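Local atomic coordinates of adenosylmethionine-8-amino-7-oxononanoate aminotransferase (Methanocaldococcus jannaschii, PDB entry 6ZHK), a protein that probably catalyses the pyridoxal phosphate-dependent transfer of an amino group from S-adenosylmethionine to 8-amino-7-oxononanoate, a step of biotin synthesis. Residues I99-A102 and K103-D107; N80-D83 and K84-S88; E363-Q366 and P367-L371. One frame throughout, in Å; residues are numbered along the deposited sequence.

Contact 1 of 3, residues I99-A102 and K103-D107; sequences ILLA and KKLVD. With MG (magnesium ion), chain C.
Leu101 and Leu105 pack one turn apart on helix 96-108, and their side chains cross obliquely. Leu101 has CG anti to its backbone N (chi1 177°), which carries the isobutyl group along the helix toward Leu105. Leu101 CG lies 3.8 Å from Leu105 CD1. A second contact sets Leu101 CD1 4.0 Å from Leu105 CG. Under this pair, the amide of Leu105 donates to Leu101 O in a nearly straight bond. Leu101 also packs on Ala349, Leu350 and Leu353 of helix 343-358.

Ala102 and Val106 form the next pair. Val106 N donates to Ala102 O at 3.0 Å. Val106 CG2 lies 3.4 Å from Ala102 O, beside this bond. Both side chains rest on Val116 of strand 115-119. Ala102 also packs on Ile21 of the second subunit, and Val106 on Tyr20 of that subunit.

Lys103 and Asp107 lie on a more open side. The lysine chain runs extended until its last torsion, where it bends. This brings Lys103 NZ to 3.0 Å from Asp107 OD2, on the syn lone pair of that oxygen. The result is a salt bridge across one turn. Trp16 of the second subunit packs against Lys103.

Val106 O, in the last turn of helix 96-108, binds a magnesium ion at 2.2 Å. A water, Thr109 OG1, Pro110 O and Leu113 O also bind the ion. Thr109 OG1 is also hydrogen-bonded to Leu105 O. The protein ligands are carbonyls and a hydroxyl, not carboxylates. The ion therefore sits where backbone oxygens gather at the end of a helix, and the partial negative charge of that end would be expected to suit a cation.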
ATOM      1  N   ILE A  99      10.879   8.279 -13.868  1.00 15.19           N
ATOM      2  CA  ILE A  99      11.703   9.479 -13.963  1.00 15.33           C
ATOM      3  C   ILE A  99      10.883  10.563 -14.641  1.00 14.21           C
ATOM      4  O   ILE A  99      10.924  11.734 -14.217  1.00 13.12           O
ATOM      5  CB  ILE A  99      13.039   9.206 -14.702  1.00 16.07           C
ATOM      6  CG1 ILE A  99      13.928   8.264 -13.878  1.00 16.94           C
ATOM      7  CG2 ILE A  99      13.778  10.517 -14.962  1.00 15.32           C
ATOM      8  CD1 ILE A  99      15.012   7.534 -14.667  1.00 15.69           C
ATOM      9  N   LEU A 100      10.256  10.220 -15.783  1.00 15.70           N
ATOM     10  CA  LEU A 100       9.476  11.231 -16.501  1.00 16.20           C
ATOM     11  C   LEU A 100       8.327  11.749 -15.625  1.00 16.34           C
ATOM     12  O   LEU A 100       8.016  12.933 -15.568  1.00 14.85           O
ATOM     13  CB  LEU A 100       8.916  10.609 -17.783  1.00 15.01           C
ATOM     14  CG  LEU A 100       9.940  10.040 -18.769  1.00 18.61           C
ATOM     15  CD1 LEU A 100       9.242   9.407 -19.966  1.00 19.83           C
ATOM     16  CD2 LEU A 100      10.844  11.169 -19.262  1.00 22.76           C
ATOM     17  N   LEU A 101       7.666  10.826 -14.926  1.00 13.85           N
ATOM     18  CA  LEU A 101       6.577  11.225 -14.061  1.00 13.50           C
ATOM     19  C   LEU A 101       7.069  12.081 -12.882  1.00 13.96           C
ATOM     20  O   LEU A 101       6.358  13.047 -12.486  1.00 14.16           O
ATOM     21  CB  LEU A 101       5.912   9.942 -13.524  1.00 14.24           C
ATOM     22  CG  LEU A 101       4.791  10.250 -12.531  1.00 13.18           C
ATOM     23  CD1 LEU A 101       3.700  11.140 -13.188  1.00 14.65           C
ATOM     24  CD2 LEU A 101       4.176   8.929 -12.056  1.00 13.33           C
ATOM     25  N   ALA A 102       8.273  11.799 -12.336  1.00 14.36           N
ATOM     26  CA  ALA A 102       8.685  12.560 -11.146  1.00 14.56           C
ATOM     27  C   ALA A 102       8.906  14.018 -11.584  1.00 17.20           C
ATOM     28  O   ALA A 102       8.544  14.943 -10.892  1.00 15.03           O
ATOM     29  CB  ALA A 102       9.933  11.988 -10.478  1.00 16.61           C
ATOM     30  N   LYS A 103       9.515  14.205 -12.756  1.00 15.55           N
ATOM     31  CA  LYS A 103       9.713  15.569 -13.238  1.00 17.35           C
ATOM     32  C   LYS A 103       8.354  16.252 -13.460  1.00 16.08           C
ATOM     33  O   LYS A 103       8.177  17.417 -13.123  1.00 19.42           O
ATOM     34  CB  LYS A 103      10.548  15.538 -14.512  1.00 18.54           C
ATOM     35  CG  LYS A 103      10.696  16.921 -15.189  1.00 23.75           C
ATOM     36  CD  LYS A 103      11.821  16.917 -16.235  1.00 26.31           C
ATOM     37  CE  LYS A 103      11.868  18.170 -17.098  1.00 29.14           C
ATOM     38  NZ  LYS A 103      11.551  19.377 -16.311  1.00 30.53           N
ATOM     39  N   LYS A 104       7.387  15.555 -14.045  1.00 17.14           N
ATOM     40  CA  LYS A 104       6.101  16.201 -14.269  1.00 19.52           C
ATOM     41  C   LYS A 104       5.442  16.605 -12.951  1.00 17.47           C
ATOM     42  O   LYS A 104       4.832  17.670 -12.852  1.00 17.33           O
ATOM     43  CB  LYS A 104       5.136  15.272 -15.008  1.00 21.11           C
ATOM     44  CG  LYS A 104       5.449  14.939 -16.467  1.00 26.26           C
ATOM     45  CD  LYS A 104       5.525  16.112 -17.431  1.00 33.22           C
ATOM     46  CE  LYS A 104       5.360  15.637 -18.878  1.00 36.83           C
ATOM     47  NZ  LYS A 104       6.004  16.599 -19.796  1.00 40.45           N
ATOM     48  N   LEU A 105       5.492  15.716 -11.945  1.00 14.05           N
ATOM     49  CA  LEU A 105       4.876  15.982 -10.643  1.00 15.79           C
ATOM     50  C   LEU A 105       5.531  17.182  -9.957  1.00 13.78           C
ATOM     51  O   LEU A 105       4.811  18.000  -9.417  1.00 17.10           O
ATOM     52  CB  LEU A 105       4.971  14.740  -9.739  1.00 13.57           C
ATOM     53  CG  LEU A 105       3.998  13.632 -10.135  1.00 17.60           C
ATOM     54  CD1 LEU A 105       4.285  12.341  -9.362  1.00 19.18           C
ATOM     55  CD2 LEU A 105       2.536  14.045 -10.006  1.00 19.09           C
ATOM     56  N   VAL A 106       6.874  17.302 -10.012  1.00 14.63           N
ATOM     57  CA  VAL A 106       7.571  18.423  -9.403  1.00 13.73           C
ATOM     58  C   VAL A 106       7.124  19.710 -10.110  1.00 15.28           C
ATOM     59  O   VAL A 106       6.843  20.720  -9.424  1.00 15.57           O
ATOM     60  CB  VAL A 106       9.100  18.167  -9.414  1.00 15.87           C
ATOM     61  CG1 VAL A 106       9.933  19.422  -9.122  1.00 15.29           C
ATOM     62  CG2 VAL A 106       9.484  17.042  -8.388  1.00 15.97           C
ATOM     63  N   ASP A 107       7.078  19.619 -11.462  1.00 19.57           N
ATOM     64  CA  ASP A 107       6.749  20.788 -12.297  1.00 21.56           C
ATOM     65  C   ASP A 107       5.310  21.255 -12.087  1.00 20.19           C
ATOM     66  O   ASP A 107       5.068  22.446 -12.177  1.00 22.75           O
ATOM     67  CB  ASP A 107       7.049  20.556 -13.789  1.00 23.43           C
ATOM     68  CG  ASP A 107       8.536  20.516 -14.090  1.00 27.95           C
ATOM     69  OD1 ASP A 107       9.363  20.934 -13.174  1.00 30.91           O
ATOM     70  OD2 ASP A 107       8.879  20.028 -15.181  1.00 27.45           O
TER
HETATM   71 MG    MG C 501       6.842  21.450  -7.341  1.00 18.03          MG
HETATM   72  O   HOH W   1       8.500  22.515  -8.133  1.00 16.41           O

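Contact 2 of 3, residues N80-D83 and K84-S88; sequences NQAD and KICHS
Gln81 meets Lys84 and Ile85 in the turn that carries the chain out of helix 72-82, in a class-III aminotransferase of the fold type I PLP enzymes. Its backbone oxygen takes two amides. Ile85 N donates to Gln81 O at 3.0 Å, nearly in line with the carbonyl bond. Lys84 N donates to the same Gln81 O at 2.9 Å, but from above the carbonyl plane.

The side chain of Gln81 adds a third bond. Gln81 NE2 donates to Ile85 O at 2.9 Å. The N-H...O angle is 175°. The acceptor lies in the amide plane of Gln81, and the donor sits on a lone pair of Ile85 O. The chain can return this way because CG is anti to the backbone N and chi2 bends at 60°. The Gln81 and Ile85 side chains then run side by side, and Gln81 NE2 is 3.8 Å from Ile85 CG2. In place of Gln81, a leucine has no N-H to offer Ile85 O, and the turn would probably be less firmly tied to the helix.

Further out, Gln343, Leu344 and Ser347 of helix 343-358 pack against Gln81, which is consistent with a fixed amide. Gln343 also touches Ile85, and its OE1 accepts from Ser88 N. The turn also meets the second subunit. Arg41 of that subunit packs on Ile85. Asp83 OD1 makes a salt bridge with Lys79 of the second subunit, and the backbone of Lys84 makes hydrogen bonds to that subunit. The turn is thus a piece of the dimer interface.

Cys86 closes back on the helix beside Tyr307 of the second subunit. Its SG lies 3.8 Å from both Ala82 CB and Ala82 CA.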
ATOM      1  N   ASN A  80       0.872  -0.172 -23.760  1.00 17.78           N
ATOM      2  CA  ASN A  80       2.188   0.106 -24.335  1.00 19.63           C
ATOM      3  C   ASN A  80       3.330  -0.109 -23.338  1.00 19.83           C
ATOM      4  O   ASN A  80       4.404  -0.591 -23.733  1.00 20.91           O
ATOM      5  CB  ASN A  80       2.288   1.513 -24.939  1.00 21.89           C
ATOM      6  CG  ASN A  80       1.426   1.644 -26.191  1.00 25.81           C
ATOM      7  OD1 ASN A  80       1.085   0.636 -26.818  1.00 29.09           O
ATOM      8  ND2 ASN A  80       1.010   2.850 -26.539  1.00 25.21           N
ATOM      9  N   GLN A  81       3.156   0.303 -22.068  1.00 16.34           N
ATOM     10  CA  GLN A  81       4.213   0.049 -21.087  1.00 15.06           C
ATOM     11  C   GLN A  81       4.363  -1.463 -20.823  1.00 13.77           C
ATOM     12  O   GLN A  81       5.459  -1.935 -20.649  1.00 17.71           O
ATOM     13  CB  GLN A  81       3.951   0.766 -19.760  1.00 16.55           C
ATOM     14  CG  GLN A  81       5.102   0.547 -18.762  1.00 15.05           C
ATOM     15  CD  GLN A  81       6.400   1.087 -19.338  1.00 16.90           C
ATOM     16  OE1 GLN A  81       6.481   2.163 -19.939  1.00 17.93           O
ATOM     17  NE2 GLN A  81       7.450   0.321 -19.217  1.00 18.65           N
ATOM     18  N   ALA A  82       3.257  -2.197 -20.814  1.00 17.38           N
ATOM     19  CA  ALA A  82       3.346  -3.618 -20.486  1.00 19.87           C
ATOM     20  C   ALA A  82       4.124  -4.388 -21.559  1.00 20.65           C
ATOM     21  O   ALA A  82       4.707  -5.416 -21.239  1.00 20.98           O
ATOM     22  CB  ALA A  82       1.967  -4.182 -20.217  1.00 19.65           C
ATOM     23  N   ASP A  83       4.137  -3.886 -22.812  1.00 20.33           N
ATOM     24  CA  ASP A  83       4.959  -4.455 -23.890  1.00 22.52           C
ATOM     25  C   ASP A  83       6.447  -4.131 -23.749  1.00 21.29           C
ATOM     26  O   ASP A  83       7.260  -4.747 -24.419  1.00 23.86           O
ATOM     27  CB  ASP A  83       4.562  -3.905 -25.261  1.00 23.37           C
ATOM     28  CG  ASP A  83       3.199  -4.379 -25.702  1.00 26.45           C
ATOM     29  OD1 ASP A  83       2.850  -5.528 -25.356  1.00 26.97           O
ATOM     30  OD2 ASP A  83       2.531  -3.611 -26.451  1.00 30.37           O
ATOM     31  N   LYS A  84       6.838  -3.190 -22.879  1.00 21.07           N
ATOM     32  CA  LYS A  84       8.241  -2.881 -22.631  1.00 20.52           C
ATOM     33  C   LYS A  84       8.709  -3.623 -21.376  1.00 19.87           C
ATOM     34  O   LYS A  84       9.630  -4.425 -21.439  1.00 18.96           O
ATOM     35  CB  LYS A  84       8.410  -1.369 -22.474  1.00 21.60           C
ATOM     36  CG  LYS A  84       8.368  -0.627 -23.818  1.00 24.76           C
ATOM     37  CD  LYS A  84       8.307   0.870 -23.664  1.00 27.16           C
ATOM     38  CE  LYS A  84       9.437   1.537 -24.405  1.00 34.95           C
ATOM     39  NZ  LYS A  84       9.280   3.007 -24.382  1.00 39.51           N
ATOM     40  N   ILE A  85       8.120  -3.267 -20.225  1.00 17.15           N
ATOM     41  CA  ILE A  85       8.353  -3.935 -18.951  1.00 16.21           C
ATOM     42  C   ILE A  85       7.333  -3.423 -17.927  1.00 17.46           C
ATOM     43  O   ILE A  85       7.094  -2.217 -17.839  1.00 15.45           O
ATOM     44  CB  ILE A  85       9.800  -3.716 -18.460  1.00 15.83           C
ATOM     45  CG1 ILE A  85      10.063  -4.488 -17.163  1.00 13.95           C
ATOM     46  CG2 ILE A  85      10.116  -2.218 -18.353  1.00 12.83           C
ATOM     47  CD1 ILE A  85      11.556  -4.351 -16.695  1.00 15.65           C
ATOM     48  N   CYS A  86       6.803  -4.355 -17.123  1.00 17.88           N
ATOM     49  CA  CYS A  86       5.776  -4.006 -16.150  1.00 16.64           C
ATOM     50  C   CYS A  86       6.426  -3.479 -14.871  1.00 16.53           C
ATOM     51  O   CYS A  86       5.918  -2.567 -14.254  1.00 14.23           O
ATOM     52  CB  CYS A  86       4.909  -5.213 -15.857  1.00 17.39           C
ATOM     53  SG  CYS A  86       3.909  -5.686 -17.299  1.00 19.03           S
ATOM     54  N   HIS A  87       7.530  -4.096 -14.455  1.00 16.39           N
ATOM     55  CA  HIS A  87       8.107  -3.664 -13.197  1.00 16.27           C
ATOM     56  C   HIS A  87       9.606  -3.975 -13.125  1.00 16.86           C
ATOM     57  O   HIS A  87      10.032  -5.124 -13.166  1.00 14.89           O
ATOM     58  CB  HIS A  87       7.426  -4.330 -12.003  1.00 13.57           C
ATOM     59  CG  HIS A  87       8.028  -3.814 -10.740  1.00 12.14           C
ATOM     60  ND1 HIS A  87       7.800  -2.506 -10.263  1.00 12.13           N
ATOM     61  CD2 HIS A  87       8.884  -4.401  -9.892  1.00 13.91           C
ATOM     62  CE1 HIS A  87       8.518  -2.317  -9.149  1.00 12.41           C
ATOM     63  NE2 HIS A  87       9.217  -3.471  -8.926  1.00 14.02           N
ATOM     64  N   SER A  88      10.373  -2.947 -12.833  1.00 13.33           N
ATOM     65  CA  SER A  88      11.690  -3.150 -12.232  1.00 13.81           C
ATOM     66  C   SER A  88      11.866  -2.146 -11.089  1.00 13.25           C
ATOM     67  O   SER A  88      11.213  -1.107 -11.111  1.00 14.45           O
ATOM     68  CB  SER A  88      12.797  -3.040 -13.283  1.00 12.00           C
ATOM     69  OG  SER A  88      12.827  -1.686 -13.749  1.00 16.30           O
TER

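Contact 3 of 3, residues E363-Q366 and P367-L371; sequences ENIQ and PKIKL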
ATOM      1  N   GLU A 363      -9.608  24.510 -16.512  1.00 22.22           N
ATOM      2  CA  GLU A 363     -10.468  25.587 -17.007  1.00 22.80           C
ATOM      3  C   GLU A 363     -11.827  25.041 -17.447  1.00 22.10           C
ATOM      4  O   GLU A 363     -12.861  25.649 -17.138  1.00 23.02           O
ATOM      5  CB  GLU A 363      -9.810  26.418 -18.109  1.00 29.13           C
ATOM      6  CG  GLU A 363      -8.491  27.031 -17.671  1.00 36.32           C
ATOM      7  CD  GLU A 363      -7.954  28.128 -18.586  1.00 44.15           C
ATOM      8  OE1 GLU A 363      -7.633  29.215 -18.053  1.00 49.56           O
ATOM      9  OE2 GLU A 363      -7.814  27.884 -19.823  1.00 44.88           O
ATOM     10  N   ASN A 364     -11.857  23.843 -18.049  1.00 23.06           N
ATOM     11  CA  ASN A 364     -13.086  23.327 -18.671  1.00 25.76           C
ATOM     12  C   ASN A 364     -14.079  22.823 -17.637  1.00 27.08           C
ATOM     13  O   ASN A 364     -15.272  22.825 -17.898  1.00 27.04           O
ATOM     14  CB  ASN A 364     -12.850  22.379 -19.862  1.00 28.18           C
ATOM     15  CG  ASN A 364     -12.096  23.044 -21.003  1.00 34.47           C
ATOM     16  OD1 ASN A 364     -12.179  24.256 -21.202  1.00 40.07           O
ATOM     17  ND2 ASN A 364     -11.323  22.292 -21.767  1.00 36.18           N
ATOM     18  N   ILE A 365     -13.624  22.460 -16.420  1.00 24.54           N
ATOM     19  CA  ILE A 365     -14.607  21.989 -15.456  1.00 22.19           C
ATOM     20  C   ILE A 365     -15.305  23.150 -14.749  1.00 20.77           C
ATOM     21  O   ILE A 365     -16.281  22.925 -14.051  1.00 18.72           O
ATOM     22  CB  ILE A 365     -14.063  20.978 -14.412  1.00 22.47           C
ATOM     23  CG1 ILE A 365     -13.074  21.641 -13.434  1.00 25.20           C
ATOM     24  CG2 ILE A 365     -13.472  19.738 -15.090  1.00 25.28           C
ATOM     25  CD1 ILE A 365     -12.365  20.646 -12.494  1.00 24.86           C
ATOM     26  N   GLN A 366     -14.820  24.376 -14.898  1.00 18.69           N
ATOM     27  CA  GLN A 366     -15.376  25.467 -14.114  1.00 22.17           C
ATOM     28  C   GLN A 366     -16.875  25.649 -14.388  1.00 19.34           C
ATOM     29  O   GLN A 366     -17.649  25.736 -13.450  1.00 18.78           O
ATOM     30  CB  GLN A 366     -14.623  26.807 -14.273  1.00 19.69           C
ATOM     31  CG  GLN A 366     -13.181  26.846 -13.732  1.00 20.15           C
ATOM     32  CD  GLN A 366     -12.922  26.284 -12.348  1.00 21.64           C
ATOM     33  OE1 GLN A 366     -13.544  26.671 -11.354  1.00 21.64           O
ATOM     34  NE2 GLN A 366     -12.042  25.299 -12.288  1.00 19.98           N
ATOM     35  N   PRO A 367     -17.387  25.797 -15.623  1.00 24.66           N
ATOM     36  CA  PRO A 367     -18.847  25.925 -15.760  1.00 24.20           C
ATOM     37  C   PRO A 367     -19.608  24.687 -15.289  1.00 20.21           C
ATOM     38  O   PRO A 367     -20.773  24.781 -14.913  1.00 19.65           O
ATOM     39  CB  PRO A 367     -19.052  26.112 -17.276  1.00 28.07           C
ATOM     40  CG  PRO A 367     -17.738  25.717 -17.948  1.00 28.27           C
ATOM     41  CD  PRO A 367     -16.650  25.904 -16.908  1.00 26.44           C
ATOM     42  N   LYS A 368     -18.966  23.503 -15.306  1.00 17.48           N
ATOM     43  CA  LYS A 368     -19.689  22.319 -14.863  1.00 18.90           C
ATOM     44  C   LYS A 368     -19.864  22.310 -13.350  1.00 18.53           C
ATOM     45  O   LYS A 368     -20.913  21.908 -12.825  1.00 17.96           O
ATOM     46  CB  LYS A 368     -18.990  21.035 -15.353  1.00 18.07           C
ATOM     47  CG  LYS A 368     -18.733  20.981 -16.861  1.00 20.07           C
ATOM     48  CD  LYS A 368     -18.611  19.517 -17.283  1.00 21.31           C
ATOM     49  CE  LYS A 368     -17.201  18.999 -17.086  1.00 19.01           C
ATOM     50  NZ  LYS A 368     -17.025  17.638 -17.672  1.00 20.96           N
ATOM     51  N   ILE A 369     -18.818  22.749 -12.633  1.00 18.99           N
ATOM     52  CA  ILE A 369     -18.974  22.871 -11.179  1.00 18.63           C
ATOM     53  C   ILE A 369     -20.043  23.909 -10.823  1.00 19.94           C
ATOM     54  O   ILE A 369     -20.833  23.724  -9.891  1.00 19.52           O
ATOM     55  CB  ILE A 369     -17.605  23.216 -10.549  1.00 20.94           C
ATOM     56  CG1 ILE A 369     -16.672  22.002 -10.603  1.00 19.38           C
ATOM     57  CG2 ILE A 369     -17.740  23.753  -9.128  1.00 19.92           C
ATOM     58  CD1 ILE A 369     -15.201  22.355 -10.435  1.00 17.30           C
ATOM     59  N   LYS A 370     -20.012  25.063 -11.515  1.00 22.41           N
ATOM     60  CA  LYS A 370     -21.004  26.104 -11.271  1.00 24.06           C
ATOM     61  C   LYS A 370     -22.415  25.555 -11.508  1.00 20.90           C
ATOM     62  O   LYS A 370     -23.320  25.771 -10.710  1.00 22.39           O
ATOM     63  CB  LYS A 370     -20.728  27.280 -12.214  1.00 25.70           C
ATOM     64  CG  LYS A 370     -20.379  28.626 -11.588  1.00 39.58           C
ATOM     65  CD  LYS A 370     -19.303  29.321 -12.412  1.00 36.27           C
ATOM     66  CE  LYS A 370     -18.528  30.356 -11.638  1.00 41.99           C
ATOM     67  NZ  LYS A 370     -17.122  30.349 -12.100  1.00 49.35           N
ATOM     68  N   LEU A 371     -22.595  24.792 -12.589  1.00 25.97           N
ATOM     69  CA  LEU A 371     -23.881  24.156 -12.870  1.00 23.77           C
ATOM     70  C   LEU A 371     -24.277  23.164 -11.773  1.00 23.10           C
ATOM     71  O   LEU A 371     -25.430  23.123 -11.334  1.00 22.90           O
ATOM     72  CB  LEU A 371     -23.849  23.519 -14.266  1.00 22.21           C
ATOM     73  CG  LEU A 371     -25.094  22.676 -14.617  1.00 24.65           C
ATOM     74  CD1 LEU A 371     -26.364  23.539 -14.760  1.00 25.32           C
ATOM     75  CD2 LEU A 371     -24.881  21.786 -15.833  1.00 26.25           C
TER
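The contact lies at a helix-to-helix junction between helix 361-364 and helix 366-376, with Pro367 in the first turn of the second helix. Ile365 packs on Ile369 across it. Ile365 CG1 lies 3.7 Å from Ile369 CD1, and the CD1 atoms of Ile365 and Ile369 are 3.9 Å apart. Ile365 places CG1 between its backbone N and carbonyl carbon (chi1 69°), which turns this branch to the Ile369 side. The same two residues share a backbone bond. Ile369 N donates to Ile365 O at 2.9 Å. Next to it, Lys370 N donates to Gln366 O at 3.1 Å, with an N-H...O angle of 171°. These bonds start the regular turns of the second helix.

Pro367 is consistent with the break before them. Its ring nitrogen has no hydrogen, so it cannot donate to Glu363 O four residues back. Glu363 O accepts from Gln366 N at 3.2 Å, three residues on. The proline ring packs at the junction, with Pro367 CD 3.5 Å from Asn364 O. Proline suits a first helical turn, where its lack of an N-H costs little.

Two polar side chains fasten the junction to other parts of the chain. Gln366 is folded by its bend at chi2, and its NE2 bonds to Ile362 O and to Gly278 O. The amide thus links back to the first helix and across to a separate part of the chain. Lys368 NZ donates to two carbonyls, Leu443 O and Ile445 O.

Phe393, between strands 385-391 and 394-399, covers Ile365, Lys368 and Ile369. On helix 447-463, Ile450 touches Lys368 and Glu447 touches Leu371. The junction thus lies between the loop that holds Phe393 and helix 447-463.

Along the chain the order is contact 2, contact 1, contact 3, with none nested in another. Contacts 1 and 2 are the closest pair, their centres about 19 Å apart, though their nearest atoms stay about 8 Å apart. Both pack on helix 343-358, and both touch the second subunit. They therefore belong to the part of the fold that builds the homodimer. Contact 3 follows that helix in sequence but lies apart. Its centre is about 27 Å from that of contact 1 and about 36 Å from that of contact 2. It touches no other subunit, and its partners lie within its own chain, most of them in the C-terminal part.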